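Local coordinates for protein neural cell adhesion molecule 1, 140 kDa isoform (Homo sapiens, PDB 2E3V) that probably mediates adhesion between cells as a membrane glycoprotein, here represented by its first fibronectin type III domain, at residues E17-T22 and K102-R107. Residues are numbered along the deposited sequence; the frame is centred on the assembly and turned at random.
Sequences EPYSST and KTQPVR. Unlike the reference sequence in segment 102-107: Arg107 (reference Gly).
The backbone N-H of Gln104 donates to the carbonyl oxygen of Tyr19, with N and O 2.9 Å apart and an angle of 150° at the hydrogen. The donor stands 55° out of the carbonyl plane, off the lone pairs. Next along the chain, the CA-H of Ser20 points at Gln104 O, a CA-H...O contact with CA and O 3.4 Å apart. Tyr19 N bonds back to Thr22 O, which closes the turn between strands 12-18 and 23-28; the Tyr19 and Ser20 carbonyls of this turn face the chain leaving strand 91-102.

Carbon-to-carbonyl packing fills in around this bond. The Pro18 ring lies against the backbone carbonyl of Lys102, CG 3.4 Å from Lys102 O, with CB equally near. Thr103 sets CB 3.3 Å from Tyr19 O, close to Ser20 O as well, while its hydroxyl turns to Lys75 O and Thr78 N. Gln104 carries CG beside its own backbone N (chi1 -59°) and then runs extended, which brings the amide over the Pro18-Tyr19 backbone; NE2 comes within 3.0 Å of Pro18 O, but the angle is too poor for a hydrogen bond. Farther along, Ser20 CB rests 3.6 Å from Pro105 O and borders Val106.

Water adds a looser link: Ser20 OG holds one at 2.8 Å, and the same molecule weakly accepts from the backbone N-H of Arg107.

At one end of the fibronectin type III sandwich, the turn after strand 12-18 of the three-stranded sheet meets the exit from strand 91-102, an outermost strand of the four-stranded sheet. Thr103 and Gln104 are held by this turn and by backbone bonds to Thr78 and Glu77; Pro105 to Arg107 meet it through van der Waals and water contacts alone.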
ATOM      1  N   GLU A  17       6.700  -4.707   5.526  1.00 36.93           N
ATOM      2  CA  GLU A  17       6.927  -5.259   6.842  1.00 37.05           C
ATOM      3  C   GLU A  17       5.582  -5.674   7.408  1.00 36.94           C
ATOM      4  O   GLU A  17       4.797  -4.822   7.828  1.00 36.84           O
ATOM      5  CB  GLU A  17       7.670  -4.279   7.770  1.00 37.38           C
ATOM      6  CG  GLU A  17       9.116  -4.033   7.339  1.00 38.66           C
ATOM      7  CD  GLU A  17       9.933  -5.317   7.220  0.50 40.18           C
ATOM      8  OE1 GLU A  17       9.906  -6.138   8.164  0.50 41.26           O
ATOM      9  OE2 GLU A  17      10.603  -5.507   6.180  0.50 40.21           O
ATOM     10  N   PRO A  18       5.295  -6.988   7.376  1.00 36.91           N
ATOM     11  CA  PRO A  18       4.028  -7.448   7.898  1.00 36.60           C
ATOM     12  C   PRO A  18       4.073  -7.751   9.393  1.00 36.65           C
ATOM     13  O   PRO A  18       5.093  -8.212   9.915  1.00 36.11           O
ATOM     14  CB  PRO A  18       3.777  -8.730   7.103  1.00 36.88           C
ATOM     15  CG  PRO A  18       5.134  -9.279   6.834  1.00 36.72           C
ATOM     16  CD  PRO A  18       6.110  -8.102   6.845  1.00 36.94           C
ATOM     17  N   TYR A  19       2.971  -7.455  10.069  1.00 36.43           N
ATOM     18  CA  TYR A  19       2.796  -7.811  11.464  1.00 36.64           C
ATOM     19  C   TYR A  19       1.614  -8.765  11.489  1.00 36.16           C
ATOM     20  O   TYR A  19       1.350  -9.396  10.472  1.00 36.00           O
ATOM     21  CB  TYR A  19       2.635  -6.558  12.320  1.00 37.53           C
ATOM     22  CG  TYR A  19       3.875  -5.703  12.202  1.00 38.16           C
ATOM     23  CD1 TYR A  19       4.998  -5.972  12.978  1.00 38.92           C
ATOM     24  CD2 TYR A  19       3.947  -4.667  11.270  1.00 38.82           C
ATOM     25  CE1 TYR A  19       6.157  -5.211  12.856  1.00 39.78           C
ATOM     26  CE2 TYR A  19       5.101  -3.900  11.136  1.00 39.85           C
ATOM     27  CZ  TYR A  19       6.201  -4.178  11.938  1.00 40.00           C
ATOM     28  OH  TYR A  19       7.348  -3.423  11.829  1.00 40.86           O
ATOM     29  N   SER A  20       0.916  -8.910  12.608  1.00 35.94           N
ATOM     30  CA  SER A  20      -0.172  -9.887  12.651  1.00 35.83           C
ATOM     31  C   SER A  20      -1.487  -9.400  12.016  1.00 35.65           C
ATOM     32  O   SER A  20      -2.163 -10.170  11.338  1.00 35.44           O
ATOM     33  CB  SER A  20      -0.378 -10.453  14.064  1.00 35.89           C
ATOM     34  OG  SER A  20      -0.655  -9.439  15.011  1.00 37.44           O
ATOM     35  N   SER A  21      -1.843  -8.137  12.221  1.00 35.25           N
ATOM     36  CA  SER A  21      -3.087  -7.603  11.659  1.00 35.24           C
ATOM     37  C   SER A  21      -2.846  -6.346  10.824  1.00 35.12           C
ATOM     38  O   SER A  21      -3.790  -5.701  10.347  1.00 34.62           O
ATOM     39  CB  SER A  21      -4.116  -7.329  12.770  1.00 35.29           C
ATOM     40  OG  SER A  21      -3.746  -6.206  13.554  1.00 35.88           O
ATOM     41  N   THR A  22      -1.574  -6.003  10.655  1.00 35.13           N
ATOM     42  CA  THR A  22      -1.193  -4.808   9.925  1.00 35.53           C
ATOM     43  C   THR A  22       0.021  -5.095   9.056  1.00 35.65           C
ATOM     44  O   THR A  22       0.733  -6.086   9.269  1.00 35.53           O
ATOM     45  CB  THR A  22      -0.843  -3.619  10.865  1.00 35.50           C
ATOM     46  OG1 THR A  22       0.330  -3.932  11.623  1.00 36.78           O
ATOM     47  CG2 THR A  22      -1.990  -3.260  11.810  1.00 36.85           C
ATOM     48  N   LYS A 102       2.902 -11.992   3.821  1.00 39.25           N
ATOM     49  CA  LYS A 102       2.111 -12.867   4.661  1.00 39.09           C
ATOM     50  C   LYS A 102       2.178 -12.297   6.068  1.00 38.80           C
ATOM     51  O   LYS A 102       3.260 -12.068   6.603  1.00 38.14           O
ATOM     52  CB  LYS A 102       2.614 -14.310   4.608  1.00 38.84           C
ATOM     53  CG  LYS A 102       1.786 -15.276   5.455  1.00 39.37           C
ATOM     54  CD  LYS A 102       2.218 -16.723   5.265  1.00 39.65           C
ATOM     55  CE  LYS A 102       1.394 -17.640   6.153  1.00 41.14           C
ATOM     56  NZ  LYS A 102       1.609 -19.079   5.835  1.00 42.71           N
ATOM     57  N   THR A 103       1.012 -12.053   6.655  1.00 38.22           N
ATOM     58  CA  THR A 103       0.955 -11.539   8.011  1.00 38.01           C
ATOM     59  C   THR A 103       1.459 -12.605   8.983  1.00 37.50           C
ATOM     60  O   THR A 103       1.306 -13.809   8.744  1.00 37.05           O
ATOM     61  CB  THR A 103      -0.476 -11.137   8.395  1.00 37.96           C
ATOM     62  OG1 THR A 103      -1.357 -12.215   8.081  1.00 37.96           O
ATOM     63  CG2 THR A 103      -0.915  -9.874   7.630  1.00 38.30           C
ATOM     64  N   GLN A 104       2.070 -12.148  10.069  1.00 37.44           N
ATOM     65  CA  GLN A 104       2.614 -13.029  11.093  1.00 37.23           C
ATOM     66  C   GLN A 104       1.495 -13.611  11.965  1.00 36.90           C
ATOM     67  O   GLN A 104       0.360 -13.123  11.930  1.00 36.52           O
ATOM     68  CB  GLN A 104       3.584 -12.237  11.973  1.00 37.34           C
ATOM     69  CG  GLN A 104       4.766 -11.617  11.228  1.00 38.07           C
ATOM     70  CD  GLN A 104       5.596 -10.682  12.099  1.00 38.35           C
ATOM     71  OE1 GLN A 104       5.279 -10.445  13.264  1.00 39.30           O
ATOM     72  NE2 GLN A 104       6.668 -10.144  11.529  1.00 40.84           N
ATOM     73  N   PRO A 105       1.799 -14.675  12.736  1.00 36.71           N
ATOM     74  CA  PRO A 105       0.801 -15.080  13.717  1.00 36.58           C
ATOM     75  C   PRO A 105       0.778 -14.063  14.857  1.00 36.55           C
ATOM     76  O   PRO A 105       1.725 -13.282  15.008  1.00 36.23           O
ATOM     77  CB  PRO A 105       1.320 -16.434  14.216  1.00 36.72           C
ATOM     78  CG  PRO A 105       2.781 -16.412  13.956  1.00 36.88           C
ATOM     79  CD  PRO A 105       2.986 -15.555  12.744  1.00 36.69           C
ATOM     80  N   VAL A 106      -0.299 -14.054  15.634  1.00 36.53           N
ATOM     81  CA  VAL A 106      -0.388 -13.177  16.800  1.00 36.79           C
ATOM     82  C   VAL A 106       0.795 -13.494  17.716  1.00 36.87           C
ATOM     83  O   VAL A 106       0.982 -14.643  18.130  1.00 37.01           O
ATOM     84  CB  VAL A 106      -1.743 -13.330  17.530  1.00 36.80           C
ATOM     85  CG1 VAL A 106      -1.759 -12.532  18.829  1.00 36.87           C
ATOM     86  CG2 VAL A 106      -2.883 -12.882  16.614  1.00 36.65           C
ATOM     87  N   ARG A 107       1.609 -12.477  17.993  1.00 36.99           N
ATOM     88  CA  ARG A 107       2.834 -12.656  18.779  1.00 37.10           C
ATOM     89  C   ARG A 107       2.554 -13.160  20.193  1.00 37.10           C
ATOM     90  O   ARG A 107       1.510 -12.859  20.780  1.00 36.90           O
ATOM     91  CB  ARG A 107       3.672 -11.366  18.802  1.00 37.08           C
ATOM     92  CG  ARG A 107       3.121 -10.241  19.679  1.00 37.25           C
ATOM     93  CD  ARG A 107       3.794  -8.904  19.383  1.00 37.28           C
ATOM     94  NE  ARG A 107       5.242  -8.925  19.592  1.00 37.22           N
ATOM     95  CZ  ARG A 107       6.053  -7.899  19.346  1.00 37.21           C
ATOM     96  NH1 ARG A 107       5.569  -6.755  18.878  1.00 37.21           N
ATOM     97  NH2 ARG A 107       7.355  -8.014  19.565  1.00 37.18           N
TER
HETATM   98  O   HOH W   1       1.075  -9.253  17.245  1.00 57.45           O